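Protein YrdA (Escherichia coli, PDB 3TIS) probably binds zinc as a trimeric left-handed beta-helix protein of the gamma-class carbonic anhydrase family. Local coordinates at residues M107-L112 / A125-P130. The protein carries 1 engineered substitution. Numbering follows the deposited sequence.
Sequences MGSILL and AGSLVP
Ser109 OG has two polar partners, the backbone N-H of Ser127 on the next coil, with OG to N at 3.0 Å, and, through a weak hydrogen bond, Gly106 O on its own. Its chi1 of -72° sets OG anti to the carbonyl carbon, beside its own backbone N, which puts OG within reach of Ser127 N; a side-chain oxygen thus takes a place among the backbone acceptors of the series. Ser127 adopts the same rotamer and its OG bonds to Gly124 O, so the serines repeat one coil apart.

Backbone bonds flank this side-chain bond. In the loop Gly126 N donates to Met107 O, and Ile110 N reaches Ser127 O at 2.8 Å. Along the parallel pairs Ile110-Leu128 and Leu111-Val129, the bond from Val129 N to Ile110 O, also 2.8 Å, is almost straight, with 176° at the hydrogen; Leu112 N to Val129 O closes the series. Gly108 and Gly126 both have positive phi, at matching places in the two turns.

Apolar side chains pack coil on coil. On the buried face, Val129 CG2 lies 3.7 Å from Leu111 CG and equally close to Leu111 CD1. On the other face, Leu128 has CG anti to its backbone N (chi1 -178°), which brings CD2 to 3.6 Å from Ile110 CB, the two side chains crossing at a slant. Met107 CG meets Ala125 CB at 3.8 Å.

The Met107 side chain lies about 5 Å from a bound zinc ion and packs on His95 of the second subunit. The coils belong to the hexapeptide-repeat left-handed beta-helix of the gamma-class carbonic anhydrase family, and their parallel pairing continues its sheet. Strand 110-111 lies between strands 93-95 and 128-129, while Val146 of strand 146-151 packs on Ser127 and Val129.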
loop_
_atom_site.group_PDB
_atom_site.type_symbol
_atom_site.label_atom_id
_atom_site.label_comp_id
_atom_site.label_asym_id
_atom_site.label_seq_id
_atom_site.Cartn_x
_atom_site.Cartn_y
_atom_site.Cartn_z
ATOM N N MET B 107 5.886 9.814 1.895
ATOM C CA MET B 107 5.187 8.551 2.051
ATOM C C MET B 107 3.789 8.629 1.449
ATOM O O MET B 107 3.126 9.664 1.534
ATOM C CB MET B 107 5.093 8.196 3.534
ATOM C CG MET B 107 4.275 9.188 4.352
ATOM S SD MET B 107 4.385 8.887 6.146
ATOM C CE MET B 107 5.736 9.965 6.553
ATOM N N GLY B 108 3.363 7.531 0.832
ATOM C CA GLY B 108 2.042 7.452 0.232
ATOM C C GLY B 108 1.866 8.076 -1.144
ATOM O O GLY B 108 0.770 8.028 -1.715
ATOM N N SER B 109 2.925 8.671 -1.681
ATOM C CA SER B 109 2.833 9.296 -2.992
ATOM C C SER B 109 2.852 8.276 -4.113
ATOM O O SER B 109 3.281 7.127 -3.931
ATOM C CB SER B 109 3.971 10.295 -3.193
ATOM O OG SER B 109 3.756 11.451 -2.404
ATOM N N ILE B 110 2.374 8.707 -5.274
ATOM C CA ILE B 110 2.323 7.863 -6.458
ATOM C C ILE B 110 2.924 8.639 -7.616
ATOM O O ILE B 110 2.440 9.713 -7.963
ATOM C CB ILE B 110 0.873 7.505 -6.838
ATOM C CG1 ILE B 110 0.198 6.746 -5.695
ATOM C CG2 ILE B 110 0.861 6.672 -8.118
ATOM C CD1 ILE B 110 -1.273 6.511 -5.921
ATOM N N LEU B 111 3.984 8.100 -8.202
ATOM C CA LEU B 111 4.632 8.744 -9.335
ATOM C C LEU B 111 4.406 7.849 -10.537
ATOM O O LEU B 111 4.827 6.694 -10.547
ATOM C CB LEU B 111 6.134 8.933 -9.079
ATOM C CG LEU B 111 6.547 10.210 -8.330
ATOM C CD1 LEU B 111 5.899 10.238 -6.955
ATOM C CD2 LEU B 111 8.067 10.271 -8.215
ATOM N N LEU B 112 3.731 8.386 -11.547
ATOM C CA LEU B 112 3.425 7.616 -12.742
ATOM C C LEU B 112 4.476 7.702 -13.851
ATOM O O LEU B 112 5.424 8.489 -13.792
ATOM C CB LEU B 112 2.055 8.029 -13.274
ATOM C CG LEU B 112 0.920 7.851 -12.261
ATOM C CD1 LEU B 112 -0.384 8.380 -12.839
ATOM C CD2 LEU B 112 0.784 6.379 -11.881
ATOM N N ALA B 125 3.780 14.068 1.242
ATOM C CA ALA B 125 3.133 12.777 1.421
ATOM C C ALA B 125 1.769 12.734 0.736
ATOM O O ALA B 125 1.083 13.747 0.627
ATOM C CB ALA B 125 2.979 12.480 2.906
ATOM N N GLY B 126 1.393 11.547 0.271
ATOM C CA GLY B 126 0.110 11.365 -0.379
ATOM C C GLY B 126 -0.090 12.115 -1.679
ATOM O O GLY B 126 -1.228 12.323 -2.094
ATOM N N SER B 127 0.999 12.516 -2.330
ATOM C CA SER B 127 0.902 13.247 -3.594
ATOM C C SER B 127 0.764 12.317 -4.802
ATOM O O SER B 127 1.063 11.126 -4.724
ATOM C CB SER B 127 2.136 14.137 -3.795
ATOM O OG SER B 127 2.293 15.056 -2.728
ATOM N N LEU B 128 0.312 12.882 -5.916
ATOM C CA LEU B 128 0.152 12.136 -7.156
ATOM C C LEU B 128 0.868 12.909 -8.259
ATOM O O LEU B 128 0.529 14.056 -8.548
ATOM C CB LEU B 128 -1.344 11.974 -7.499
ATOM C CG LEU B 128 -1.798 11.190 -8.745
ATOM C CD1 LEU B 128 -1.386 11.920 -10.015
ATOM C CD2 LEU B 128 -1.213 9.786 -8.723
ATOM N N VAL B 129 1.871 12.280 -8.858
ATOM C CA VAL B 129 2.616 12.903 -9.937
ATOM C C VAL B 129 2.140 12.284 -11.247
ATOM O O VAL B 129 2.384 11.109 -11.515
ATOM C CB VAL B 129 4.133 12.688 -9.768
ATOM C CG1 VAL B 129 4.881 13.266 -10.955
ATOM C CG2 VAL B 129 4.605 13.368 -8.504
ATOM N N PRO B 130 1.434 13.075 -12.072
ATOM C CA PRO B 130 0.882 12.678 -13.372
ATOM C C PRO B 130 1.950 12.173 -14.336
ATOM O O PRO B 130 3.136 12.491 -14.190
ATOM C CB PRO B 130 0.235 13.962 -13.880
ATOM C CG PRO B 130 -0.091 14.708 -12.639
ATOM C CD PRO B 130 1.132 14.490 -11.800
#